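Long-range contacts in hemolysin-related protein (PDB 5V6F), which binds mannose-containing glycans through its second beta-prism lectin domain, the part described here, captured with mannotriose, and is a biofilm protein of Vibrio cholerae: residues V19-N23 with K117-Q121; L27-I33 with I82-F87; L43-P47 with V124-L130. All blocks are in the same frame, centred on the assembly; numbering follows the deposited sequence.

Contact 1. Residues V19-N23 with K117-Q121; sequences VTADN and KRIKQ
Arg-118 takes hold of a single oxygen, Asn-23 OD1, with two nitrogens at once, the side-on grip through NE and an NH group. The NE bond to OD1 is 2.8 Å and meets a lone pair in the plane of the amide; the second bond, from Arg-118 NH2 to the same OD1, is 3.0 Å and tilted out of that plane. Because both nitrogens share one acceptor, neither hydrogen bond is straight, and the amide and guanidinium planes stand 54° apart. The arginine reaches this far because its chain is stretched out, with CG opposite the backbone N (chi1 174°) and no kink on to NE. At the edge of the guanidinium, NH2 also makes a weak bond to Val-19 O, 3.3 Å long, and Thr-20 O, in the turn that follows, lies 2.9 Å from the same NH2. One cation thus gathers several carbonyl oxygens, whose partial charges would suit it.

Beside this polar cluster the two backbones come together directly. Val-19 N gives a nearly straight bond (167°) to Lys-120 O, 2.9 Å long, and Val-19 CG2 settles against Ile-119 O at 3.6 Å. Two waters complete the seam: one links Val-19 O, Lys-120 O and Arg-118 NH1, the other donates to Asn-23 OD1 and to Ile-119 O. Asn-23 is held in place by its own turn, a type I turn closed by Asn-23 N to Thr-20 O, while Thr-20 OG1 accepts from Asp-22 N at 3.1 Å. On the other segment, Lys-120 and Gln-121 form a classic beta bulge opposite Val-137. Between two loops that connect successive sheets of a beta-prism, a type I turn and an overlapping ST turn are clasped by an arginine.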
ATOM      1  N   VAL A  19       7.671   9.761  -5.795  1.00  5.32           N
ATOM      2  CA  VAL A  19       7.135   9.263  -7.054  1.00  2.25           C
ATOM      3  C   VAL A  19       7.909   9.892  -8.204  1.00  2.64           C
ATOM      4  O   VAL A  19       8.057  11.120  -8.276  1.00  5.08           O
ATOM      5  CB  VAL A  19       5.633   9.566  -7.161  1.00  4.48           C
ATOM      6  CG1 VAL A  19       5.080   9.001  -8.448  1.00  1.80           C
ATOM      7  CG2 VAL A  19       4.888   9.000  -5.959  1.00  4.91           C
ATOM      8  N   THR A  20       8.395   9.056  -9.114  1.00  3.97           N
ATOM      9  CA  THR A  20       9.154   9.543 -10.254  1.00  4.64           C
ATOM     10  C   THR A  20       8.214  10.053 -11.340  1.00  5.82           C
ATOM     11  O   THR A  20       6.990   9.935 -11.254  1.00  4.23           O
ATOM     12  CB  THR A  20      10.040   8.442 -10.830  1.00  6.53           C
ATOM     13  OG1 THR A  20       9.211   7.469 -11.485  1.00  6.43           O
ATOM     14  CG2 THR A  20      10.872   7.777  -9.736  1.00 10.99           C
ATOM     15  N   ALA A  21       8.805  10.597 -12.406  1.00  4.99           N
ATOM     16  CA  ALA A  21       8.018  11.031 -13.554  1.00  4.58           C
ATOM     17  C   ALA A  21       7.192   9.898 -14.151  1.00  5.61           C
ATOM     18  O   ALA A  21       6.231  10.166 -14.881  1.00  7.57           O
ATOM     19  CB  ALA A  21       8.937  11.622 -14.626  1.00  7.93           C
ATOM     20  N   ASP A  22       7.544   8.641 -13.870  1.00  7.39           N
ATOM     21  CA  ASP A  22       6.773   7.516 -14.385  1.00  8.66           C
ATOM     22  C   ASP A  22       5.478   7.278 -13.614  1.00  7.16           C
ATOM     23  O   ASP A  22       4.631   6.514 -14.088  1.00  6.73           O
ATOM     24  CB  ASP A  22       7.623   6.243 -14.369  1.00  7.96           C
ATOM     25  CG  ASP A  22       8.766   6.294 -15.371  1.00 12.13           C
ATOM     26  OD1 ASP A  22       8.590   6.892 -16.452  1.00 16.26           O
ATOM     27  OD2 ASP A  22       9.841   5.737 -15.072  1.00 14.38           O
ATOM     28  N   ASN A  23       5.299   7.904 -12.449  1.00  3.97           N
ATOM     29  CA  ASN A  23       4.017   7.887 -11.734  1.00  4.31           C
ATOM     30  C   ASN A  23       3.576   6.465 -11.383  1.00  7.88           C
ATOM     31  O   ASN A  23       2.419   6.089 -11.588  1.00  8.14           O
ATOM     32  CB  ASN A  23       2.927   8.585 -12.555  1.00  6.84           C
ATOM     33  CG  ASN A  23       3.107  10.083 -12.626  1.00  9.49           C
ATOM     34  OD1 ASN A  23       3.380  10.737 -11.623  1.00  6.23           O
ATOM     35  ND2 ASN A  23       2.936  10.639 -13.819  1.00  9.54           N
ATOM     36  N   LYS A 117      -4.807  16.682  -8.343  1.00 10.98           N
ATOM     37  CA  LYS A 117      -3.755  16.524  -7.345  1.00  7.54           C
ATOM     38  C   LYS A 117      -2.847  15.378  -7.768  1.00  6.94           C
ATOM     39  O   LYS A 117      -3.298  14.232  -7.863  1.00 11.23           O
ATOM     40  CB  LYS A 117      -4.342  16.245  -5.962  1.00 11.08           C
ATOM     41  CG  LYS A 117      -5.126  17.397  -5.368  1.00 18.21           C
ATOM     42  CD  LYS A 117      -4.199  18.450  -4.790  1.00 22.82           C
ATOM     43  CE  LYS A 117      -4.962  19.691  -4.361  1.00 34.30           C
ATOM     44  NZ  LYS A 117      -4.043  20.809  -4.014  1.00 32.21           N
ATOM     45  N   ARG A 118      -1.579  15.682  -8.020  1.00  4.39           N
ATOM     46  CA  ARG A 118      -0.597  14.643  -8.304  1.00  4.89           C
ATOM     47  C   ARG A 118       0.006  14.128  -7.004  1.00  3.04           C
ATOM     48  O   ARG A 118       0.478  14.907  -6.170  1.00  3.79           O
ATOM     49  CB  ARG A 118       0.516  15.142  -9.227  1.00  5.24           C
ATOM     50  CG  ARG A 118       1.622  14.099  -9.394  1.00  3.20           C
ATOM     51  CD  ARG A 118       2.612  14.390 -10.513  1.00  5.56           C
ATOM     52  NE  ARG A 118       3.581  13.301 -10.635  1.00  5.22           N
ATOM     53  CZ  ARG A 118       4.668  13.153  -9.876  1.00  5.20           C
ATOM     54  NH1 ARG A 118       4.964  14.034  -8.931  1.00  6.64           N
ATOM     55  NH2 ARG A 118       5.471  12.112 -10.059  1.00  3.31           N
ATOM     56  N   ILE A 119       0.003  12.808  -6.846  1.00  4.35           N
ATOM     57  CA  ILE A 119       0.687  12.164  -5.731  1.00  3.98           C
ATOM     58  C   ILE A 119       2.186  12.286  -5.979  1.00  2.23           C
ATOM     59  O   ILE A 119       2.710  11.716  -6.942  1.00  3.82           O
ATOM     60  CB  ILE A 119       0.263  10.700  -5.589  1.00  1.72           C
ATOM     61  CG1 ILE A 119      -1.251  10.586  -5.390  1.00  4.81           C
ATOM     62  CG2 ILE A 119       0.998  10.051  -4.426  1.00  4.43           C
ATOM     63  CD1 ILE A 119      -1.788   9.180  -5.609  1.00  5.12           C
ATOM     64  N   LYS A 120       2.888  13.029  -5.122  1.00  2.64           N
ATOM     65  CA  LYS A 120       4.317  13.241  -5.312  1.00  3.08           C
ATOM     66  C   LYS A 120       5.176  12.339  -4.440  1.00  4.48           C
ATOM     67  O   LYS A 120       6.360  12.156  -4.741  1.00  4.15           O
ATOM     68  CB  LYS A 120       4.682  14.708  -5.039  1.00  2.80           C
ATOM     69  CG  LYS A 120       4.704  15.113  -3.571  1.00  5.68           C
ATOM     70  CD  LYS A 120       4.918  16.614  -3.428  1.00  4.70           C
ATOM     71  CE  LYS A 120       5.092  17.029  -1.972  1.00  8.08           C
ATOM     72  NZ  LYS A 120       5.027  18.511  -1.804  1.00  8.75           N
ATOM     73  N   GLN A 121       4.604  11.753  -3.394  1.00  3.67           N
ATOM     74  CA  GLN A 121       5.373  10.963  -2.448  1.00  2.98           C
ATOM     75  C   GLN A 121       4.426  10.004  -1.746  1.00  3.52           C
ATOM     76  O   GLN A 121       3.251  10.315  -1.534  1.00  4.92           O
ATOM     77  CB  GLN A 121       6.096  11.876  -1.446  1.00  2.53           C
ATOM     78  CG  GLN A 121       6.884  11.173  -0.352  1.00  4.77           C
ATOM     79  CD  GLN A 121       7.664  12.151   0.505  1.00 11.77           C
ATOM     80  OE1 GLN A 121       8.576  12.826   0.025  1.00 15.17           O
ATOM     81  NE2 GLN A 121       7.304  12.240   1.780  1.00  5.62           N
TER
HETATM   82  O   HOH W   1       7.210  13.518  -7.093  1.00  5.96           O
HETATM   83  O   HOH W   2       1.890  10.475  -9.243  1.00  7.76           O

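Contact 2. Residues L27-I33 with I82-F87; sequences LRSGFAI and IVAIKF. With MAN (alpha-D-mannopyranose), chain B; BMA (beta-D-mannopyranose), chain C.
Ile-33 is the knob in this contact: its CG1 fits into the hollow formed by Ile-82 CG2, 3.6 Å away, and Ile-85 CD1, 4.0 Å away. With chi1 at -60°, CG1 stands beside the backbone N, on the side from which Ile-82 and Ile-85 approach. From strand 24-29 Leu-27 brings its CD2 to 3.9 Å from Ile-85 CD1 and to 4.0 Å from Phe-87 CZ, touching the phenylalanine at the ring edge. Ile-85 CD1 is therefore the bump that both Leu-27 and Ile-33 close around, while Phe-134 backs Ile-82 and Ile-85 from the remaining sheet.

At Ile-33 and the preceding Ala-32 the backbones also meet. Ile-33 N bonds to Ile-82 O at 3.2 Å, and Ala-32 CA makes a CH...O contact of 3.3 Å to Val-83 O, beside the classic bulge that Val-83 and Ala-84 form against strand 65-75. Ala-32 CB meets Val-83 CG1.

The far side of the loop receives sugar. Phe-31 N donates to mannose O5 and Ala-32 N to mannose O6, each bond 2.9 Å long. C1 of this mannose lies over one face of the Phe-31 ring toward its rim, and Phe-31 CD2 also touches C6 of the beta-mannose. Gly-30, without a side chain, leaves room for the mannose. With Asp-34 binding the same sugar, residues 30-34 match the GXXXD carbohydrate-binding motif of jacalin-type beta-prism lectins.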
ATOM      1  N   LEU A  27       4.193  -2.789  -5.499  1.00  2.89           N
ATOM      2  CA  LEU A  27       3.844  -3.516  -4.290  1.00  2.89           C
ATOM      3  C   LEU A  27       4.254  -4.973  -4.418  1.00  3.74           C
ATOM      4  O   LEU A  27       4.131  -5.569  -5.493  1.00  4.71           O
ATOM      5  CB  LEU A  27       2.341  -3.453  -4.004  1.00  5.60           C
ATOM      6  CG  LEU A  27       1.720  -2.071  -3.807  1.00  2.82           C
ATOM      7  CD1 LEU A  27       1.207  -1.504  -5.128  1.00  3.90           C
ATOM      8  CD2 LEU A  27       0.610  -2.148  -2.769  1.00  5.01           C
ATOM      9  N   ARG A  28       4.751  -5.532  -3.316  1.00  3.62           N
ATOM     10  CA  ARG A  28       4.795  -6.973  -3.113  1.00  4.05           C
ATOM     11  C   ARG A  28       3.655  -7.350  -2.181  1.00  2.62           C
ATOM     12  O   ARG A  28       3.434  -6.681  -1.166  1.00  2.97           O
ATOM     13  CB  ARG A  28       6.136  -7.420  -2.526  1.00  4.18           C
ATOM     14  CG  ARG A  28       7.236  -7.581  -3.563  1.00  3.48           C
ATOM     15  CD  ARG A  28       8.458  -8.311  -2.999  1.00  8.31           C
ATOM     16  NE  ARG A  28       9.385  -7.416  -2.302  1.00  9.88           N
ATOM     17  CZ  ARG A  28       9.490  -7.287  -0.979  1.00  9.38           C
ATOM     18  NH1 ARG A  28       8.722  -7.988  -0.151  1.00  6.40           N
ATOM     19  NH2 ARG A  28      10.379  -6.443  -0.473  1.00  8.72           N
ATOM     20  N   SER A  29       2.921  -8.405  -2.529  1.00  3.01           N
ATOM     21  CA  SER A  29       1.765  -8.788  -1.738  1.00  1.62           C
ATOM     22  C   SER A  29       1.557 -10.293  -1.820  1.00  3.84           C
ATOM     23  O   SER A  29       1.985 -10.956  -2.770  1.00  3.47           O
ATOM     24  CB  SER A  29       0.497  -8.048  -2.197  1.00  2.13           C
ATOM     25  OG  SER A  29       0.106  -8.438  -3.508  1.00  3.05           O
ATOM     26  N   GLY A  30       0.884 -10.813  -0.795  1.00  3.30           N
ATOM     27  CA  GLY A  30       0.424 -12.188  -0.739  1.00  2.96           C
ATOM     28  C   GLY A  30      -0.929 -12.223  -0.055  1.00  3.92           C
ATOM     29  O   GLY A  30      -1.908 -11.712  -0.608  1.00  3.96           O
ATOM     30  N   PHE A  31      -1.002 -12.814   1.142  1.00  1.87           N
ATOM     31  CA  PHE A  31      -2.184 -12.685   1.989  1.00  3.16           C
ATOM     32  C   PHE A  31      -2.265 -11.322   2.662  1.00  3.71           C
ATOM     33  O   PHE A  31      -3.288 -11.013   3.284  1.00  4.29           O
ATOM     34  CB  PHE A  31      -2.205 -13.766   3.077  1.00  3.58           C
ATOM     35  CG  PHE A  31      -2.407 -15.173   2.564  1.00  4.45           C
ATOM     36  CD1 PHE A  31      -2.492 -15.444   1.208  1.00  3.77           C
ATOM     37  CD2 PHE A  31      -2.509 -16.227   3.458  1.00  5.07           C
ATOM     38  CE1 PHE A  31      -2.673 -16.737   0.752  1.00  5.21           C
ATOM     39  CE2 PHE A  31      -2.693 -17.523   3.009  1.00  5.00           C
ATOM     40  CZ  PHE A  31      -2.775 -17.777   1.652  1.00  5.68           C
ATOM     41  N   ALA A  32      -1.211 -10.518   2.563  1.00  2.17           N
ATOM     42  CA  ALA A  32      -1.175  -9.172   3.122  1.00  1.97           C
ATOM     43  C   ALA A  32      -0.359  -8.303   2.172  1.00  2.14           C
ATOM     44  O   ALA A  32       0.013  -8.735   1.077  1.00  3.33           O
ATOM     45  CB  ALA A  32      -0.597  -9.182   4.542  1.00  3.28           C
ATOM     46  N   ILE A  33      -0.084  -7.070   2.586  1.00  3.19           N
ATOM     47  CA  ILE A  33       0.772  -6.166   1.825  1.00  2.36           C
ATOM     48  C   ILE A  33       2.172  -6.248   2.426  1.00  4.40           C
ATOM     49  O   ILE A  33       2.395  -5.845   3.575  1.00  3.41           O
ATOM     50  CB  ILE A  33       0.231  -4.729   1.833  1.00  2.11           C
ATOM     51  CG1 ILE A  33      -1.173  -4.667   1.206  1.00  2.59           C
ATOM     52  CG2 ILE A  33       1.198  -3.790   1.109  1.00  2.89           C
ATOM     53  CD1 ILE A  33      -1.284  -5.220  -0.218  1.00  3.41           C
ATOM     54  N   ILE A  82      -1.620  -3.540   7.133  1.00  2.87           N
ATOM     55  CA  ILE A  82      -2.462  -3.478   5.946  1.00  2.78           C
ATOM     56  C   ILE A  82      -2.439  -4.846   5.287  1.00  2.76           C
ATOM     57  O   ILE A  82      -1.365  -5.397   5.007  1.00  3.78           O
ATOM     58  CB  ILE A  82      -1.975  -2.379   4.986  1.00  3.80           C
ATOM     59  CG1 ILE A  82      -2.183  -1.000   5.626  1.00  3.67           C
ATOM     60  CG2 ILE A  82      -2.692  -2.491   3.628  1.00  2.04           C
ATOM     61  CD1 ILE A  82      -1.726   0.182   4.770  1.00  6.69           C
ATOM     62  N   VAL A  83      -3.619  -5.411   5.046  1.00  2.37           N
ATOM     63  CA  VAL A  83      -3.715  -6.733   4.447  1.00  2.96           C
ATOM     64  C   VAL A  83      -4.232  -6.697   3.014  1.00  1.26           C
ATOM     65  O   VAL A  83      -3.939  -7.626   2.249  1.00  2.07           O
ATOM     66  CB  VAL A  83      -4.574  -7.688   5.307  1.00  2.41           C
ATOM     67  CG1 VAL A  83      -3.889  -7.933   6.650  1.00  2.09           C
ATOM     68  CG2 VAL A  83      -5.989  -7.150   5.508  1.00  3.81           C
ATOM     69  N   ALA A  84      -4.957  -5.652   2.612  1.00  3.09           N
ATOM     70  CA  ALA A  84      -5.446  -5.575   1.246  1.00  3.84           C
ATOM     71  C   ALA A  84      -5.621  -4.120   0.839  1.00  3.18           C
ATOM     72  O   ALA A  84      -5.966  -3.264   1.660  1.00  3.66           O
ATOM     73  CB  ALA A  84      -6.773  -6.325   1.083  1.00  5.60           C
ATOM     74  N   ILE A  85      -5.373  -3.852  -0.442  1.00  3.43           N
ATOM     75  CA  ILE A  85      -5.668  -2.558  -1.045  1.00  2.45           C
ATOM     76  C   ILE A  85      -6.380  -2.800  -2.361  1.00  2.64           C
ATOM     77  O   ILE A  85      -5.863  -3.512  -3.233  1.00  3.65           O
ATOM     78  CB  ILE A  85      -4.410  -1.706  -1.296  1.00  1.86           C
ATOM     79  CG1 ILE A  85      -3.565  -1.578  -0.031  1.00  3.34           C
ATOM     80  CG2 ILE A  85      -4.819  -0.313  -1.788  1.00  3.66           C
ATOM     81  CD1 ILE A  85      -2.173  -1.067  -0.298  1.00  3.90           C
ATOM     82  N   LYS A  86      -7.551  -2.195  -2.513  1.00  3.88           N
ATOM     83  CA  LYS A  86      -8.259  -2.171  -3.782  1.00  3.84           C
ATOM     84  C   LYS A  86      -8.024  -0.815  -4.437  1.00  4.75           C
ATOM     85  O   LYS A  86      -8.380   0.222  -3.870  1.00  3.91           O
ATOM     86  CB  LYS A  86      -9.751  -2.425  -3.581  1.00  4.98           C
ATOM     87  CG  LYS A  86     -10.563  -2.379  -4.859  1.00  4.78           C
ATOM     88  CD  LYS A  86     -12.037  -2.595  -4.576  1.00 11.76           C
ATOM     89  CE  LYS A  86     -12.886  -2.234  -5.773  1.00 11.57           C
ATOM     90  NZ  LYS A  86     -14.340  -2.301  -5.452  1.00 20.67           N
ATOM     91  N   PHE A  87      -7.411  -0.830  -5.617  1.00  5.39           N
ATOM     92  CA  PHE A  87      -7.149   0.376  -6.392  1.00  6.04           C
ATOM     93  C   PHE A  87      -8.199   0.488  -7.492  1.00  2.52           C
ATOM     94  O   PHE A  87      -8.310  -0.408  -8.333  1.00  5.60           O
ATOM     95  CB  PHE A  87      -5.750   0.336  -7.012  1.00  4.94           C
ATOM     96  CG  PHE A  87      -4.629   0.188  -6.014  1.00  4.66           C
ATOM     97  CD1 PHE A  87      -4.201  -1.065  -5.610  1.00  4.48           C
ATOM     98  CD2 PHE A  87      -3.968   1.301  -5.521  1.00  5.38           C
ATOM     99  CE1 PHE A  87      -3.152  -1.202  -4.713  1.00  6.33           C
ATOM    100  CE2 PHE A  87      -2.920   1.170  -4.618  1.00  5.78           C
ATOM    101  CZ  PHE A  87      -2.511  -0.080  -4.221  1.00  6.79           C
TER
HETATM  102  C1  MAN B   3       1.706 -15.397   2.070  1.00  3.06           C
HETATM  103  C2  MAN B   3       2.910 -15.472   1.146  1.00  2.81           C
HETATM  104  C3  MAN B   3       4.074 -14.734   1.787  1.00  4.16           C
HETATM  105  C4  MAN B   3       3.659 -13.305   2.226  1.00  3.16           C
HETATM  106  C5  MAN B   3       2.365 -13.344   3.082  1.00  2.34           C
HETATM  107  C6  MAN B   3       1.797 -11.958   3.413  1.00  2.25           C
HETATM  108  O2  MAN B   3       2.656 -14.813  -0.089  1.00  5.33           O
HETATM  109  O3  MAN B   3       5.198 -14.683   0.911  1.00  4.15           O
HETATM  110  O4  MAN B   3       4.692 -12.727   3.001  1.00  2.09           O
HETATM  111  O5  MAN B   3       1.351 -14.077   2.375  1.00  4.71           O
HETATM  112  O6  MAN B   3       1.565 -11.258   2.192  1.00  2.42           O
HETATM  113  C1  BMA C   1       1.602 -19.107   6.210  1.00 10.62           C
HETATM  114  C2  BMA C   1       2.942 -18.760   6.846  1.00  7.83           C
HETATM  115  C3  BMA C   1       3.000 -17.237   7.117  1.00  8.36           C
HETATM  116  C4  BMA C   1       2.544 -16.403   5.913  1.00  7.29           C
HETATM  117  C5  BMA C   1       1.229 -16.951   5.329  1.00  4.48           C
HETATM  118  C6  BMA C   1       0.841 -16.294   4.034  1.00  6.06           C
HETATM  119  O1  BMA C   1       1.619 -20.468   5.850  1.00 11.69           O
HETATM  120  O2  BMA C   1       4.017 -19.089   5.975  1.00  9.50           O
HETATM  121  O3  BMA C   1       4.300 -16.808   7.462  1.00  7.33           O
HETATM  122  O4  BMA C   1       2.386 -15.032   6.321  1.00  5.58           O
HETATM  123  O5  BMA C   1       1.390 -18.358   5.055  1.00  7.38           O
HETATM  124  O6  BMA C   1       2.011 -16.162   3.241  1.00  4.97           O

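Contact 3. Residues L43-P47 with V124-L130; sequences LVGGP and VWTGGWL
Val-44 CG1 is pressed against Thr-126 CG2 at 3.4 Å, tighter than usual for two methyls, and lies 3.9 Å from Val-124 CG1, the two valines sliding past each other in opposite directions. Next along, Gly-45 CA lies 3.5 Å from Thr-126 OG1. Gly-46 then brings its CA to Trp-129 O, a short CH...O contact of 3.1 Å, and to Gly-128 O at 3.4 Å, which Pro-47 CD also touches at 3.3 Å. With a bare CA the chain can lie this close to the carbonyls.

The loop that presents those carbonyls is held by Thr-126: its OG1, opposite the backbone N (chi1 -177°), accepts from Gly-128 N at 3.1 Å and donates to Leu-130 O at 2.7 Å, bridging the base of the loop. On the other side, Gly-46 O takes a hydrogen bond from Arg-28 NH1, and backbone bonds of Val-44 with Ile-36 and of Gly-46 with Asp-34 join the segment to the neighbouring strand 33-37.

Farther out, the indole of Trp-129 touches bound mannose, with Leu-130 CD1 over the centre of one ring face and His-81 meeting it nearly perpendicularly. An ST turn thus shapes a glycan-pocket loop at the meeting of two beta-prism sheets.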
ATOM      1  N   LEU A  43      11.322  -0.652  -2.867  1.00  5.02           N
ATOM      2  CA  LEU A  43      10.191  -1.058  -2.042  1.00  4.61           C
ATOM      3  C   LEU A  43      10.570  -1.076  -0.565  1.00  3.41           C
ATOM      4  O   LEU A  43      11.676  -1.475  -0.188  1.00  9.13           O
ATOM      5  CB  LEU A  43       9.674  -2.431  -2.470  1.00  7.86           C
ATOM      6  CG  LEU A  43       8.817  -2.434  -3.743  1.00  6.80           C
ATOM      7  CD1 LEU A  43       9.685  -2.556  -4.984  1.00 14.84           C
ATOM      8  CD2 LEU A  43       7.780  -3.548  -3.701  1.00 10.35           C
ATOM      9  N   VAL A  44       9.624  -0.642   0.266  1.00  4.49           N
ATOM     10  CA  VAL A  44       9.774  -0.542   1.714  1.00  5.97           C
ATOM     11  C   VAL A  44       8.871  -1.600   2.333  1.00  2.00           C
ATOM     12  O   VAL A  44       7.665  -1.623   2.065  1.00  4.63           O
ATOM     13  CB  VAL A  44       9.389   0.862   2.218  1.00  7.66           C
ATOM     14  CG1 VAL A  44       9.406   0.922   3.743  1.00 11.28           C
ATOM     15  CG2 VAL A  44      10.303   1.920   1.623  1.00 18.52           C
ATOM     16  N   GLY A  45       9.440  -2.465   3.154  1.00  3.03           N
ATOM     17  CA  GLY A  45       8.659  -3.499   3.804  1.00  4.00           C
ATOM     18  C   GLY A  45       9.541  -4.680   4.164  1.00  9.55           C
ATOM     19  O   GLY A  45      10.742  -4.527   4.372  1.00  8.94           O
ATOM     20  N   GLY A  46       8.924  -5.854   4.231  1.00  5.00           N
ATOM     21  CA  GLY A  46       9.640  -7.057   4.580  1.00  4.87           C
ATOM     22  C   GLY A  46      10.481  -7.592   3.437  1.00  8.88           C
ATOM     23  O   GLY A  46      10.158  -7.414   2.258  1.00  7.34           O
ATOM     24  N   PRO A  47      11.575  -8.268   3.768  1.00  5.95           N
ATOM     25  CA  PRO A  47      12.415  -8.869   2.732  1.00  7.02           C
ATOM     26  C   PRO A  47      11.794 -10.148   2.192  1.00  6.57           C
ATOM     27  O   PRO A  47      10.903 -10.745   2.798  1.00  6.99           O
ATOM     28  CB  PRO A  47      13.723  -9.162   3.472  1.00 11.22           C
ATOM     29  CG  PRO A  47      13.288  -9.422   4.873  1.00 11.34           C
ATOM     30  CD  PRO A  47      12.116  -8.503   5.119  1.00  8.27           C
ATOM     31  N   VAL A 124       5.507   5.331   3.895  1.00  4.39           N
ATOM     32  CA  VAL A 124       5.258   3.924   4.181  1.00  2.32           C
ATOM     33  C   VAL A 124       5.804   3.609   5.564  1.00  5.08           C
ATOM     34  O   VAL A 124       6.954   3.943   5.871  1.00  4.55           O
ATOM     35  CB  VAL A 124       5.910   2.997   3.136  1.00  6.20           C
ATOM     36  CG1 VAL A 124       5.523   1.548   3.399  1.00  4.67           C
ATOM     37  CG2 VAL A 124       5.520   3.421   1.722  1.00  4.04           C
ATOM     38  N   TRP A 125       4.989   2.958   6.387  1.00  4.62           N
ATOM     39  CA  TRP A 125       5.388   2.537   7.724  1.00  7.12           C
ATOM     40  C   TRP A 125       5.559   1.024   7.728  1.00  4.19           C
ATOM     41  O   TRP A 125       4.638   0.290   7.348  1.00  4.23           O
ATOM     42  CB  TRP A 125       4.353   2.969   8.764  1.00  5.21           C
ATOM     43  CG  TRP A 125       4.360   4.441   9.044  1.00  6.10           C
ATOM     44  CD1 TRP A 125       4.957   5.069  10.100  1.00  5.48           C
ATOM     45  CD2 TRP A 125       3.745   5.474   8.258  1.00  6.53           C
ATOM     46  NE1 TRP A 125       4.748   6.425  10.023  1.00  6.28           N
ATOM     47  CE2 TRP A 125       4.008   6.699   8.902  1.00  5.83           C
ATOM     48  CE3 TRP A 125       2.999   5.479   7.076  1.00  5.53           C
ATOM     49  CZ2 TRP A 125       3.554   7.920   8.401  1.00  6.64           C
ATOM     50  CZ3 TRP A 125       2.545   6.691   6.582  1.00  7.46           C
ATOM     51  CH2 TRP A 125       2.825   7.894   7.244  1.00  8.03           C
ATOM     52  N   THR A 126       6.740   0.563   8.137  1.00  3.80           N
ATOM     53  CA  THR A 126       7.019  -0.861   8.244  1.00  4.68           C
ATOM     54  C   THR A 126       7.946  -1.099   9.424  1.00  4.72           C
ATOM     55  O   THR A 126       8.815  -0.272   9.721  1.00  4.32           O
ATOM     56  CB  THR A 126       7.655  -1.434   6.971  1.00  3.56           C
ATOM     57  OG1 THR A 126       7.839  -2.849   7.123  1.00  5.85           O
ATOM     58  CG2 THR A 126       9.007  -0.784   6.673  1.00  8.69           C
ATOM     59  N   GLY A 127       7.744  -2.229  10.093  1.00  5.15           N
ATOM     60  CA  GLY A 127       8.656  -2.730  11.097  1.00  6.24           C
ATOM     61  C   GLY A 127       9.573  -3.837  10.615  1.00  4.73           C
ATOM     62  O   GLY A 127      10.225  -4.484  11.442  1.00  5.48           O
ATOM     63  N   GLY A 128       9.630  -4.096   9.309  1.00  5.88           N
ATOM     64  CA  GLY A 128      10.557  -5.064   8.756  1.00  7.60           C
ATOM     65  C   GLY A 128       9.935  -6.364   8.296  1.00  8.53           C
ATOM     66  O   GLY A 128      10.667  -7.241   7.825  1.00  6.60           O
ATOM     67  N   TRP A 129       8.618  -6.526   8.423  1.00  5.38           N
ATOM     68  CA  TRP A 129       7.931  -7.726   7.954  1.00  3.82           C
ATOM     69  C   TRP A 129       6.848  -7.392   6.939  1.00  4.22           C
ATOM     70  O   TRP A 129       6.889  -7.899   5.813  1.00  4.63           O
ATOM     71  CB  TRP A 129       7.338  -8.489   9.146  1.00  5.94           C
ATOM     72  CG  TRP A 129       6.567  -9.728   8.768  1.00  4.84           C
ATOM     73  CD1 TRP A 129       6.753 -10.515   7.665  1.00  6.59           C
ATOM     74  CD2 TRP A 129       5.487 -10.317   9.501  1.00  3.23           C
ATOM     75  NE1 TRP A 129       5.855 -11.556   7.668  1.00  6.40           N
ATOM     76  CE2 TRP A 129       5.068 -11.458   8.787  1.00  3.28           C
ATOM     77  CE3 TRP A 129       4.834  -9.990  10.693  1.00  4.43           C
ATOM     78  CZ2 TRP A 129       4.023 -12.268   9.224  1.00  4.66           C
ATOM     79  CZ3 TRP A 129       3.800 -10.796  11.124  1.00  3.55           C
ATOM     80  CH2 TRP A 129       3.404 -11.921  10.392  1.00  2.60           C
ATOM     81  N   LEU A 130       5.874  -6.562   7.305  1.00  4.74           N
ATOM     82  CA  LEU A 130       4.785  -6.173   6.426  1.00  3.34           C
ATOM     83  C   LEU A 130       4.647  -4.657   6.457  1.00  2.61           C
ATOM     84  O   LEU A 130       5.364  -3.957   7.180  1.00  3.45           O
ATOM     85  CB  LEU A 130       3.474  -6.851   6.843  1.00  3.33           C
ATOM     86  CG  LEU A 130       3.518  -8.379   6.869  1.00  2.52           C
ATOM     87  CD1 LEU A 130       2.303  -8.931   7.575  1.00  3.01           C
ATOM     88  CD2 LEU A 130       3.615  -8.937   5.458  1.00  4.56           C
TER

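Three antiparallel sheets make up the prism, and the contacts sample it from core to surface. Contact 2 lies deepest, mostly apolar between its side chains, between the sheets that hold strands 24-29 and 80-89. Contact 3 is partly buried and joins the first of these sheets to the one with strand 121-126, through methyls and close glycine backbone. Contact 1, its centre about 20 Å from that of contact 2 and about 21 Å from that of contact 3, binds connecting loops by charge, carbonyls and water. Contacts 2 and 3 touch, Leu-43 packing on the backbone of Leu-27 and Arg-28 and Leu-130 CB on Ile-33 O, and both lend residues to the glycan pocket; contact 1 lends none.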